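Local coordinates for Ras-related protein Rab-7L1 (Homo sapiens, PDB 6HH2) that binds and hydrolyses GTP as a Rab-family GTPase, regulates vesicle trafficking, maintains the endosome-trans-Golgi network, and recruits LRRK2 to the Golgi and stimulates its kinase activity, at residues 21-26 and 88-93; 129-134 and 158-163; 14-19 and 78-83. The protein carries 4 engineered substitutions. All coordinates share one frame; numbering follows the deposited sequence.

Contact 1 (21-26 and 88-93). With MG (magnesium ion), chain C; GDP (guanosine-5'-diphosphate), chain B.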
loop_
_atom_site.group_PDB
_atom_site.type_symbol
_atom_site.label_atom_id
_atom_site.label_comp_id
_atom_site.label_asym_id
_atom_site.label_seq_id
_atom_site.Cartn_x
_atom_site.Cartn_y
_atom_site.Cartn_z
ATOM N N VAL A 21 3.041 -3.533 -11.555
ATOM C CA VAL A 21 2.182 -2.375 -11.338
ATOM C C VAL A 21 2.893 -1.197 -10.712
ATOM O O VAL A 21 2.290 -0.101 -10.662
ATOM C CB VAL A 21 0.924 -2.719 -10.528
ATOM C CG1 VAL A 21 0.103 -3.833 -11.289
ATOM C CG2 VAL A 21 1.228 -3.092 -9.087
ATOM N N GLY A 22 4.097 -1.365 -10.191
ATOM C CA GLY A 22 4.848 -0.297 -9.549
ATOM C C GLY A 22 5.112 -0.440 -8.048
ATOM O O GLY A 22 5.431 0.569 -7.395
ATOM N N LYS A 23 4.944 -1.633 -7.464
ATOM C CA LYS A 23 5.043 -1.756 -6.010
ATOM C C LYS A 23 6.467 -1.507 -5.527
ATOM O O LYS A 23 6.658 -0.763 -4.568
ATOM C CB LYS A 23 4.606 -3.157 -5.579
ATOM C CG LYS A 23 3.154 -3.430 -5.958
ATOM C CD LYS A 23 2.690 -4.830 -5.422
ATOM C CE LYS A 23 3.576 -6.009 -5.886
ATOM N NZ LYS A 23 3.609 -6.092 -7.381
ATOM N N THR A 24 7.471 -2.215 -6.082
ATOM C CA THR A 24 8.835 -2.004 -5.625
ATOM C C THR A 24 9.255 -0.566 -5.862
ATOM O O THR A 24 9.942 0.021 -5.016
ATOM C CB THR A 24 9.750 -3.027 -6.298
ATOM O OG1 THR A 24 9.236 -4.341 -6.008
ATOM C CG2 THR A 24 11.205 -2.914 -5.762
ATOM N N SER A 25 8.824 0.016 -6.977
ATOM C CA SER A 25 9.156 1.411 -7.246
ATOM C C SER A 25 8.532 2.332 -6.185
ATOM O O SER A 25 9.184 3.278 -5.736
ATOM C CB SER A 25 8.653 1.808 -8.639
ATOM O OG SER A 25 9.337 1.060 -9.626
ATOM N N LEU A 26 7.289 2.019 -5.856
ATOM C CA LEU A 26 6.710 2.880 -4.707
ATOM C C LEU A 26 7.525 2.794 -3.315
ATOM O O LEU A 26 7.907 3.771 -2.641
ATOM C CB LEU A 26 5.247 2.488 -4.472
ATOM C CG LEU A 26 4.555 3.375 -3.450
ATOM C CD1 LEU A 26 3.072 3.645 -3.933
ATOM C CD2 LEU A 26 4.567 2.783 -2.143
ATOM N N VAL A 88 -2.026 -1.114 0.872
ATOM C CA VAL A 88 -2.026 -0.324 -0.347
ATOM C C VAL A 88 -2.126 -1.325 -1.466
ATOM O O VAL A 88 -1.238 -2.191 -1.604
ATOM C CB VAL A 88 -0.721 0.438 -0.476
ATOM C CG1 VAL A 88 -0.649 1.199 -1.798
ATOM C CG2 VAL A 88 -0.576 1.467 0.673
ATOM N N ILE A 89 -3.224 -1.345 -2.200
ATOM C CA ILE A 89 -3.475 -2.275 -3.302
ATOM C C ILE A 89 -3.294 -1.525 -4.606
ATOM O O ILE A 89 -4.042 -0.558 -4.874
ATOM C CB ILE A 89 -4.854 -2.927 -3.197
ATOM C CG1 ILE A 89 -4.968 -3.625 -1.822
ATOM C CG2 ILE A 89 -5.054 -3.905 -4.388
ATOM C CD1 ILE A 89 -6.225 -4.478 -1.621
ATOM N N MET A 90 -2.270 -1.869 -5.368
ATOM C CA MET A 90 -1.883 -1.135 -6.565
ATOM C C MET A 90 -2.292 -1.868 -7.811
ATOM O O MET A 90 -2.220 -3.096 -7.850
ATOM C CB MET A 90 -0.367 -0.898 -6.621
ATOM C CG MET A 90 0.160 -0.135 -5.430
ATOM S SD MET A 90 1.931 0.256 -5.556
ATOM C CE MET A 90 2.121 0.724 -7.306
ATOM N N PHE A 91 -2.749 -1.114 -8.796
ATOM C CA PHE A 91 -2.948 -1.620 -10.135
ATOM C C PHE A 91 -2.344 -0.660 -11.154
ATOM O O PHE A 91 -1.992 0.481 -10.849
ATOM C CB PHE A 91 -4.408 -2.038 -10.409
ATOM C CG PHE A 91 -5.347 -0.898 -10.625
ATOM C CD1 PHE A 91 -5.928 -0.227 -9.524
ATOM C CD2 PHE A 91 -5.639 -0.467 -11.935
ATOM C CE1 PHE A 91 -6.785 0.853 -9.743
ATOM C CE2 PHE A 91 -6.516 0.599 -12.159
ATOM C CZ PHE A 91 -7.111 1.242 -11.066
ATOM N N ASP A 92 -2.196 -1.146 -12.381
ATOM C CA ASP A 92 -1.734 -0.352 -13.517
ATOM C C ASP A 92 -2.952 0.070 -14.340
ATOM O O ASP A 92 -3.673 -0.788 -14.869
ATOM C CB ASP A 92 -0.785 -1.271 -14.306
ATOM C CG ASP A 92 -0.269 -0.676 -15.629
ATOM O OD1 ASP A 92 -0.725 0.391 -16.083
ATOM O OD2 ASP A 92 0.581 -1.375 -16.248
ATOM N N VAL A 93 -3.209 1.400 -14.410
ATOM C CA VAL A 93 -4.379 1.883 -15.164
ATOM C C VAL A 93 -4.461 1.422 -16.613
ATOM O O VAL A 93 -5.543 1.415 -17.209
ATOM C CB VAL A 93 -4.532 3.422 -15.122
ATOM C CG1 VAL A 93 -4.867 3.892 -13.743
ATOM C CG2 VAL A 93 -3.285 4.130 -15.711
HETATM MG MG MG C . 8.627 -5.674 -7.486
HETATM P PB GDP B . 6.335 -4.357 -9.355
HETATM O O1B GDP B . 4.922 -4.144 -8.958
HETATM O O2B GDP B . 6.551 -5.545 -10.231
HETATM O O3B GDP B . 7.305 -4.301 -8.192
HETATM O O3A GDP B . 6.654 -3.084 -10.341
HETATM P PA GDP B . 7.997 -2.241 -10.476
HETATM O O1A GDP B . 8.140 -1.230 -9.366
HETATM O O2A GDP B . 9.152 -3.210 -10.687
HETATM O "O5'" GDP B . 7.739 -1.430 -11.822
HETATM C "C5'" GDP B . 7.553 -2.093 -13.064
HETATM C "C4'" GDP B . 7.888 -1.133 -14.202
HETATM O "O4'" GDP B . 6.889 -0.060 -14.198
HETATM C "C3'" GDP B . 9.217 -0.450 -13.952
HETATM O "O3'" GDP B . 9.811 -0.282 -15.250
HETATM C "C2'" GDP B . 8.836 0.897 -13.368
HETATM O "O2'" GDP B . 9.812 1.875 -13.701
HETATM C "C1'" GDP B . 7.554 1.165 -14.105
HETATM N N9 GDP B . 6.671 2.071 -13.362
HETATM C C8 GDP B . 6.389 2.009 -12.029
HETATM N N7 GDP B . 5.500 2.997 -11.688
HETATM C C5 GDP B . 5.223 3.670 -12.831
HETATM C C6 GDP B . 4.392 4.816 -13.188
HETATM O O6 GDP B . 3.736 5.429 -12.324
HETATM N N1 GDP B . 4.385 5.167 -14.479
HETATM C C2 GDP B . 5.094 4.591 -15.463
HETATM N N2 GDP B . 5.041 5.066 -16.768
HETATM N N3 GDP B . 5.912 3.549 -15.182
HETATM C C4 GDP B . 5.979 3.089 -13.914
HETATM O O HOH W 1 9.994 -4.988 -8.812
HETATM O O HOH W 2 7.207 -6.424 -6.149
HETATM O O HOH W 3 8.036 -7.195 -8.853
HETATM O O HOH W 4 10.080 -7.031 -6.785
#
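Met90 pushes its thioether against the backbone of the phosphate-binding loop, and no hydrogen bond joins the two segments. Its CE lies 3.3 Å from Gly22 C. Its SD is 3.7 Å from Lys23 CA and also faces Leu26 CD1. Met90 and Leu26 each have two conformers, so these details hold for one of them. The bend at the thioether (chi3 41°) turns the methyl up to the loop. Val21 packs with both methyls: CG2 meets Met90 CB at 3.7 Å, and CG1 meets Asp92 N at 3.7 Å.

Over this apolar floor the loop holds the nucleotide, as in the P-loop of this family. GDP O1B accepts hydrogen bonds from Lys23 N (2.9 Å), Lys23 NZ (2.8 Å) and Gly22 N. The Lys23 chain bends at its last two torsions to bring NZ back to the phosphate; NZ also forms a salt bridge with Glu71. Thr24 OG1 binds magnesium at 2.1 Å, beside GDP O3B and four waters.

The contact seats the start of helix 23-30 on strand 86-92. Strands 8-17 and 123-128 flank that strand. Phe91 points away from the loop and packs on Thr98 and Ser102 of helix 96-112.

Contact 2 (129-134 and 158-163). Engineered in segment 129-134: Ser130 (natural residue Cys). With GDP (guanosine-5'-diphosphate), chain B.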
loop_
_atom_site.group_PDB
_atom_site.type_symbol
_atom_site.label_atom_id
_atom_site.label_comp_id
_atom_site.label_asym_id
_atom_site.label_seq_id
_atom_site.Cartn_x
_atom_site.Cartn_y
_atom_site.Cartn_z
ATOM N N LYS A 129 0.542 4.458 -12.614
ATOM C CA LYS A 129 0.924 4.731 -14.010
ATOM C C LYS A 129 -0.061 5.678 -14.693
ATOM O O LYS A 129 -0.298 5.577 -15.902
ATOM C CB LYS A 129 1.157 3.459 -14.849
ATOM C CG LYS A 129 2.019 2.372 -14.157
ATOM C CD LYS A 129 2.656 1.485 -15.199
ATOM C CE LYS A 129 3.348 0.354 -14.454
ATOM N NZ LYS A 129 4.067 -0.537 -15.488
ATOM N N SER A 130 -0.653 6.602 -13.910
ATOM C CA SER A 130 -1.621 7.555 -14.444
ATOM C C SER A 130 -1.040 8.423 -15.546
ATOM O O SER A 130 -1.808 8.986 -16.329
ATOM C CB SER A 130 -2.128 8.460 -13.301
ATOM O OG SER A 130 -1.072 9.321 -12.846
ATOM N N ASP A 131 0.295 8.541 -15.606
ATOM C CA ASP A 131 0.983 9.306 -16.642
ATOM C C ASP A 131 0.892 8.661 -18.022
ATOM O O ASP A 131 1.178 9.329 -19.015
ATOM C CB ASP A 131 2.471 9.427 -16.275
ATOM C CG ASP A 131 3.150 8.074 -16.049
ATOM O OD1 ASP A 131 2.896 7.486 -14.979
ATOM O OD2 ASP A 131 3.962 7.685 -16.930
ATOM N N LEU A 132 0.552 7.378 -18.103
ATOM C CA LEU A 132 0.444 6.706 -19.386
ATOM C C LEU A 132 -0.923 6.921 -20.026
ATOM O O LEU A 132 -1.886 7.316 -19.379
ATOM C CB LEU A 132 0.729 5.206 -19.248
ATOM C CG LEU A 132 2.126 4.888 -18.736
ATOM C CD1 LEU A 132 2.257 3.370 -18.588
ATOM C CD2 LEU A 132 3.202 5.453 -19.641
ATOM N N SER A 133 -0.988 6.672 -21.333
ATOM C CA SER A 133 -2.215 6.859 -22.087
ATOM C C SER A 133 -2.187 5.891 -23.260
ATOM O O SER A 133 -1.120 5.685 -23.849
ATOM C CB SER A 133 -2.275 8.304 -22.599
ATOM O OG SER A 133 -3.514 8.579 -23.220
ATOM N N PRO A 134 -3.328 5.257 -23.606
ATOM C CA PRO A 134 -4.631 5.424 -22.945
ATOM C C PRO A 134 -4.768 4.506 -21.728
ATOM O O PRO A 134 -4.062 3.508 -21.604
ATOM C CB PRO A 134 -5.622 4.954 -24.019
ATOM C CG PRO A 134 -4.881 3.870 -24.731
ATOM C CD PRO A 134 -3.409 4.308 -24.737
ATOM N N SER A 158 1.242 8.500 -9.987
ATOM C CA SER A 158 2.345 8.137 -10.866
ATOM C C SER A 158 3.584 8.021 -10.000
ATOM O O SER A 158 4.153 9.038 -9.588
ATOM C CB SER A 158 2.513 9.145 -12.008
ATOM O OG SER A 158 3.694 8.839 -12.768
ATOM N N VAL A 159 4.069 6.779 -9.752
ATOM C CA VAL A 159 5.329 6.669 -9.032
ATOM C C VAL A 159 6.440 7.279 -9.870
ATOM O O VAL A 159 7.342 7.961 -9.355
ATOM C CB VAL A 159 5.624 5.166 -8.748
ATOM C CG1 VAL A 159 6.985 5.038 -8.075
ATOM C CG2 VAL A 159 4.541 4.607 -7.810
ATOM N N LYS A 160 6.357 7.094 -11.194
ATOM C CA LYS A 160 7.378 7.615 -12.103
ATOM C C LYS A 160 7.535 9.126 -11.996
ATOM O O LYS A 160 8.663 9.631 -11.942
ATOM C CB LYS A 160 7.055 7.211 -13.537
ATOM C CG LYS A 160 7.967 7.854 -14.576
ATOM C CD LYS A 160 7.743 7.264 -15.956
ATOM C CE LYS A 160 8.367 8.133 -17.037
ATOM N NZ LYS A 160 7.996 7.652 -18.406
ATOM N N GLU A 161 6.426 9.863 -11.985
ATOM C CA GLU A 161 6.474 11.324 -11.909
ATOM C C GLU A 161 6.307 11.832 -10.484
ATOM O O GLU A 161 6.206 13.056 -10.279
ATOM C CB GLU A 161 5.346 11.917 -12.745
ATOM C CG GLU A 161 5.378 11.573 -14.220
ATOM C CD GLU A 161 4.189 12.195 -14.961
ATOM O OE1 GLU A 161 3.133 12.520 -14.318
ATOM O OE2 GLU A 161 4.320 12.403 -16.194
ATOM N N ASN A 162 6.239 10.931 -9.511
ATOM C CA ASN A 162 6.044 11.270 -8.103
ATOM C C ASN A 162 4.774 12.091 -7.901
ATOM O O ASN A 162 4.756 13.051 -7.123
ATOM C CB ASN A 162 7.277 11.954 -7.495
ATOM C CG ASN A 162 7.351 11.817 -5.973
ATOM O OD1 ASN A 162 6.905 10.825 -5.380
ATOM N ND2 ASN A 162 7.959 12.823 -5.334
ATOM N N LYS A 163 3.713 11.722 -8.609
ATOM C CA LYS A 163 2.411 12.384 -8.521
ATOM C C LYS A 163 1.536 11.656 -7.498
ATOM O O LYS A 163 1.206 10.480 -7.671
ATOM C CB LYS A 163 1.675 12.432 -9.861
ATOM C CG LYS A 163 0.310 13.207 -9.807
ATOM C CD LYS A 163 -0.401 13.149 -11.148
ATOM C CE LYS A 163 -1.599 14.083 -11.189
ATOM N NZ LYS A 163 -2.194 14.065 -12.571
HETATM P PB GDP B . 6.335 -4.357 -9.355
HETATM O O1B GDP B . 4.922 -4.144 -8.958
HETATM O O2B GDP B . 6.551 -5.545 -10.231
HETATM O O3B GDP B . 7.305 -4.301 -8.192
HETATM O O3A GDP B . 6.654 -3.084 -10.341
HETATM P PA GDP B . 7.997 -2.241 -10.476
HETATM O O1A GDP B . 8.140 -1.230 -9.366
HETATM O O2A GDP B . 9.152 -3.210 -10.687
HETATM O "O5'" GDP B . 7.739 -1.430 -11.822
HETATM C "C5'" GDP B . 7.553 -2.093 -13.064
HETATM C "C4'" GDP B . 7.888 -1.133 -14.202
HETATM O "O4'" GDP B . 6.889 -0.060 -14.198
HETATM C "C3'" GDP B . 9.217 -0.450 -13.952
HETATM O "O3'" GDP B . 9.811 -0.282 -15.250
HETATM C "C2'" GDP B . 8.836 0.897 -13.368
HETATM O "O2'" GDP B . 9.812 1.875 -13.701
HETATM C "C1'" GDP B . 7.554 1.165 -14.105
HETATM N N9 GDP B . 6.671 2.071 -13.362
HETATM C C8 GDP B . 6.389 2.009 -12.029
HETATM N N7 GDP B . 5.500 2.997 -11.688
HETATM C C5 GDP B . 5.223 3.670 -12.831
HETATM C C6 GDP B . 4.392 4.816 -13.188
HETATM O O6 GDP B . 3.736 5.429 -12.324
HETATM N N1 GDP B . 4.385 5.167 -14.479
HETATM C C2 GDP B . 5.094 4.591 -15.463
HETATM N N2 GDP B . 5.041 5.066 -16.768
HETATM N N3 GDP B . 5.912 3.549 -15.182
HETATM C C4 GDP B . 5.979 3.089 -13.914
HETATM O O HOH W 5 -0.506 11.707 -14.300
HETATM O O HOH W 6 5.053 8.808 -19.017
#
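Ser158 OG donates to Asp131 OD1 across 2.7 Å, the one direct hydrogen bond between segments 129-134 and 158-163. It meets the oxygen from above, 57° out of the carboxylate plane. The hydroxyl points anti to its own backbone N (chi1 174°). There it also accepts from Glu161 N at 3.0 Å, which makes an ST motif. The Ser158 hydroxyl thus probably steadies the Asp131 carboxylate.

The carboxylate of Asp131 takes the guanine edge with both oxygens. GDP N1 donates to OD1 at 2.8 Å, nearly straight, and GDP N2 donates to OD2 at 2.8 Å. CG is tucked between the backbone N and the carbonyl carbon (chi1 56°), which turns the carboxylate to the base. Water 6 bridges OD2 to Lys160 NZ, and Glu161 OE2 rests on Asp131 CB.

Two lysine chains sandwich the base. Lys129 is extended beyond CG along one face, with CG 3.5 Å from GDP C6. Its NZ reaches GDP O4' at 3.1 Å and also bonds Ala20 O. Lys160 covers the opposite face, its CB 3.5 Å from GDP N1.

Ser130 is engineered; its OG packs on Ser158 CB. With Asn128, segment 129-134 supplies the NKxD guanine-recognition motif of small GTPases, and 158-163 holds the counterpart of their SAK motif.

Contact 3 (14-19 and 78-83); sequences LVVGDA and RLYYRD. With GDP (guanosine-5'-diphosphate), chain B.
Tyr80 reaches obliquely from its short helix to the strand, and its ring lies against the bumps made by Leu14 and Val16. Leu14 covers one face. Its CD2 stands 4.2 Å from the ring centroid and 27° off the normal, a CH-pi contact. The same methyl sits 3.5 Å from Tyr80 O, so it fills the hollow between the Tyr80 ring and the Tyr80 carbonyl. The other branch of Leu14 turns to the next residue: CD1 lies 4.0 Å from Tyr81 CB. The two branches of Leu14 thus part, one to each tyrosine.

Val16 comes in at the far end of the ring, obliquely. Its CG1 is 3.2 Å from Tyr80 OH and 3.7 Å from Tyr80 CE2. Leu14 CB closes on the hydroxyl too.

Strand 8-17 is a central strand of the Ras-type sheet and leads into the P-loop. Helix 78-81 belongs to the switch II part of the fold. Trp65 and Tyr80 probably match two members of the hydrophobic triad known from other Rab proteins, whose aromatic arrangement differs between subfamilies.

Tyr80 CG lies opposite the backbone N (chi1 178°), which extends the ring toward the strand. Its hydroxyl is buried and bonds Trp65 O; Val15 O is also near, 3.1 Å from Tyr80 OH. Tyr81 CG instead sits between its backbone N and carbonyl carbon (chi1 65°). Its ring leads off from the strand and folds back on its own helix, with Arg78 CA 3.4 Å above one face, toward the rim. Lys12 bonds to Tyr80 O and Arg82 O, tying the end of the helix to the same strand. Val16 also touches Trp105 of helix 96-112.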
loop_
_atom_site.group_PDB
_atom_site.type_symbol
_atom_site.label_atom_id
_atom_site.label_comp_id
_atom_site.label_asym_id
_atom_site.label_seq_id
_atom_site.Cartn_x
_atom_site.Cartn_y
_atom_site.Cartn_z
ATOM N N LEU A 14 1.026 -3.206 4.067
ATOM C CA LEU A 14 1.221 -4.170 2.964
ATOM C C LEU A 14 1.083 -3.457 1.637
ATOM O O LEU A 14 0.106 -2.729 1.427
ATOM C CB LEU A 14 0.148 -5.256 3.054
ATOM C CG LEU A 14 0.024 -5.884 4.422
ATOM C CD1 LEU A 14 -1.060 -6.976 4.400
ATOM C CD2 LEU A 14 1.395 -6.482 4.850
ATOM N N VAL A 15 2.064 -3.591 0.758
ATOM C CA VAL A 15 2.001 -3.079 -0.597
ATOM C C VAL A 15 1.829 -4.262 -1.525
ATOM O O VAL A 15 2.733 -5.102 -1.701
ATOM C CB VAL A 15 3.253 -2.295 -0.971
ATOM C CG1 VAL A 15 3.119 -1.753 -2.390
ATOM C CG2 VAL A 15 3.469 -1.164 0.080
ATOM N N VAL A 16 0.621 -4.449 -2.032
ATOM C CA VAL A 16 0.217 -5.629 -2.784
ATOM C C VAL A 16 -0.338 -5.199 -4.127
ATOM O O VAL A 16 -0.679 -4.044 -4.350
ATOM C CB VAL A 16 -0.773 -6.560 -2.063
ATOM C CG1 VAL A 16 -0.189 -7.093 -0.751
ATOM C CG2 VAL A 16 -2.139 -5.866 -1.820
ATOM N N GLY A 17 -0.485 -6.166 -5.008
ATOM C CA GLY A 17 -0.898 -5.914 -6.367
ATOM C C GLY A 17 -0.143 -6.827 -7.309
ATOM O O GLY A 17 0.836 -7.476 -6.930
ATOM N N ASP A 18 -0.613 -6.881 -8.542
ATOM C CA ASP A 18 -0.004 -7.811 -9.498
ATOM C C ASP A 18 1.437 -7.406 -9.838
ATOM O O ASP A 18 1.904 -6.290 -9.568
ATOM C CB ASP A 18 -0.817 -7.835 -10.775
ATOM C CG ASP A 18 -2.135 -8.568 -10.642
ATOM O OD1 ASP A 18 -2.472 -9.080 -9.555
ATOM O OD2 ASP A 18 -2.821 -8.632 -11.680
ATOM N N ALA A 19 2.178 -8.334 -10.439
ATOM C CA ALA A 19 3.474 -7.965 -10.993
ATOM C C ALA A 19 3.351 -6.776 -11.940
ATOM O O ALA A 19 2.376 -6.648 -12.693
ATOM C CB ALA A 19 4.094 -9.170 -11.734
ATOM N N ARG A 78 0.883 -15.982 5.487
ATOM C CA ARG A 78 0.740 -15.530 6.883
ATOM C C ARG A 78 1.912 -14.692 7.377
ATOM O O ARG A 78 1.697 -13.659 8.017
ATOM C CB ARG A 78 0.472 -16.694 7.808
ATOM C CG ARG A 78 0.263 -16.266 9.266
ATOM C CD ARG A 78 -0.148 -17.453 10.106
ATOM N NE ARG A 78 -1.364 -18.081 9.586
ATOM C CZ ARG A 78 -1.374 -19.225 8.894
ATOM N NH1 ARG A 78 -0.227 -19.890 8.650
ATOM N NH2 ARG A 78 -2.536 -19.727 8.452
ATOM N N LEU A 79 3.167 -15.095 7.140
ATOM C CA LEU A 79 4.271 -14.242 7.608
ATOM C C LEU A 79 4.206 -12.854 6.966
ATOM O O LEU A 79 4.517 -11.834 7.604
ATOM C CB LEU A 79 5.618 -14.909 7.308
ATOM C CG LEU A 79 5.909 -16.132 8.145
ATOM C CD1 LEU A 79 7.320 -16.681 7.782
ATOM C CD2 LEU A 79 5.834 -15.776 9.638
ATOM N N TYR A 80 3.780 -12.778 5.700
ATOM C CA TYR A 80 3.635 -11.499 5.037
ATOM C C TYR A 80 2.520 -10.654 5.663
ATOM O O TYR A 80 2.738 -9.472 5.985
ATOM C CB TYR A 80 3.378 -11.759 3.539
ATOM C CG TYR A 80 3.178 -10.463 2.818
ATOM C CD1 TYR A 80 4.251 -9.659 2.429
ATOM C CD2 TYR A 80 1.875 -10.008 2.534
ATOM C CE1 TYR A 80 4.055 -8.456 1.781
ATOM C CE2 TYR A 80 1.654 -8.807 1.907
ATOM C CZ TYR A 80 2.752 -8.037 1.512
ATOM O OH TYR A 80 2.497 -6.851 0.891
ATOM N N TYR A 81 1.288 -11.204 5.768
ATOM C CA TYR A 81 0.177 -10.297 6.129
ATOM C C TYR A 81 0.027 -10.079 7.631
ATOM O O TYR A 81 -0.603 -9.090 8.021
ATOM C CB TYR A 81 -1.180 -10.771 5.518
ATOM C CG TYR A 81 -1.731 -12.101 6.022
ATOM C CD1 TYR A 81 -2.192 -12.269 7.334
ATOM C CD2 TYR A 81 -1.750 -13.238 5.190
ATOM C CE1 TYR A 81 -2.661 -13.498 7.797
ATOM C CE2 TYR A 81 -2.262 -14.427 5.632
ATOM C CZ TYR A 81 -2.687 -14.611 6.948
ATOM O OH TYR A 81 -3.164 -15.810 7.412
ATOM N N ARG A 82 0.606 -10.904 8.490
ATOM C CA ARG A 82 0.236 -10.894 9.901
ATOM C C ARG A 82 0.543 -9.537 10.524
ATOM O O ARG A 82 1.548 -8.893 10.217
ATOM C CB ARG A 82 0.932 -12.019 10.676
ATOM C CG ARG A 82 2.450 -11.951 10.702
ATOM C CD ARG A 82 3.002 -13.159 11.518
ATOM N NE ARG A 82 4.437 -13.003 11.727
ATOM C CZ ARG A 82 5.168 -13.823 12.477
ATOM N NH1 ARG A 82 4.593 -14.834 13.105
ATOM N NH2 ARG A 82 6.479 -13.596 12.591
ATOM N N ASP A 83 -0.409 -9.070 11.338
ATOM C CA ASP A 83 -0.252 -7.864 12.169
ATOM C C ASP A 83 -0.207 -6.563 11.373
ATOM O O ASP A 83 0.226 -5.530 11.891
ATOM C CB ASP A 83 0.965 -7.977 13.094
ATOM C CG ASP A 83 0.912 -9.211 13.967
ATOM O OD1 ASP A 83 -0.121 -9.403 14.641
ATOM O OD2 ASP A 83 1.874 -10.030 13.953
HETATM P PB GDP B . 6.335 -4.357 -9.355
HETATM O O1B GDP B . 4.922 -4.144 -8.958
HETATM O O2B GDP B . 6.551 -5.545 -10.231
HETATM O O3B GDP B . 7.305 -4.301 -8.192
HETATM O O3A GDP B . 6.654 -3.084 -10.341
HETATM P PA GDP B . 7.997 -2.241 -10.476
HETATM O O1A GDP B . 8.140 -1.230 -9.366
HETATM O O2A GDP B . 9.152 -3.210 -10.687
HETATM O "O5'" GDP B . 7.739 -1.430 -11.822
HETATM C "C5'" GDP B . 7.553 -2.093 -13.064
HETATM C "C4'" GDP B . 7.888 -1.133 -14.202
HETATM O "O4'" GDP B . 6.889 -0.060 -14.198
HETATM C "C3'" GDP B . 9.217 -0.450 -13.952
HETATM O "O3'" GDP B . 9.811 -0.282 -15.250
HETATM C "C2'" GDP B . 8.836 0.897 -13.368
HETATM O "O2'" GDP B . 9.812 1.875 -13.701
HETATM C "C1'" GDP B . 7.554 1.165 -14.105
HETATM N N9 GDP B . 6.671 2.071 -13.362
HETATM C C8 GDP B . 6.389 2.009 -12.029
HETATM N N7 GDP B . 5.500 2.997 -11.688
HETATM C C5 GDP B . 5.223 3.670 -12.831
HETATM C C6 GDP B . 4.392 4.816 -13.188
HETATM O O6 GDP B . 3.736 5.429 -12.324
HETATM N N1 GDP B . 4.385 5.167 -14.479
HETATM C C2 GDP B . 5.094 4.591 -15.463
HETATM N N2 GDP B . 5.041 5.066 -16.768
HETATM N N3 GDP B . 5.912 3.549 -15.182
HETATM C C4 GDP B . 5.979 3.089 -13.914
#

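How the contacts relate
Contacts 1 and 3 share the central sheet. Strands 86-92 and 8-17 are neighbours in it, and Val88 N to Leu14 O (2.7 Å) is a probable hydrogen bond between them. Their centres are about 13 Å apart, and their segments alternate along the chain. Strand 8-17 runs on to helix 23-30, and helix 78-81 to strand 86-92. Contact 2 comes later in the chain, in loops after strands 123-128 and 153-156. Its centre is about 11 Å from that of contact 1, where Val159 CG1 packs on Ser25 C at 3.6 Å. Contacts 2 and 3 are about 23 Å apart between centres and do not touch. Together they run from the guanine site, past the phosphates, to switch II.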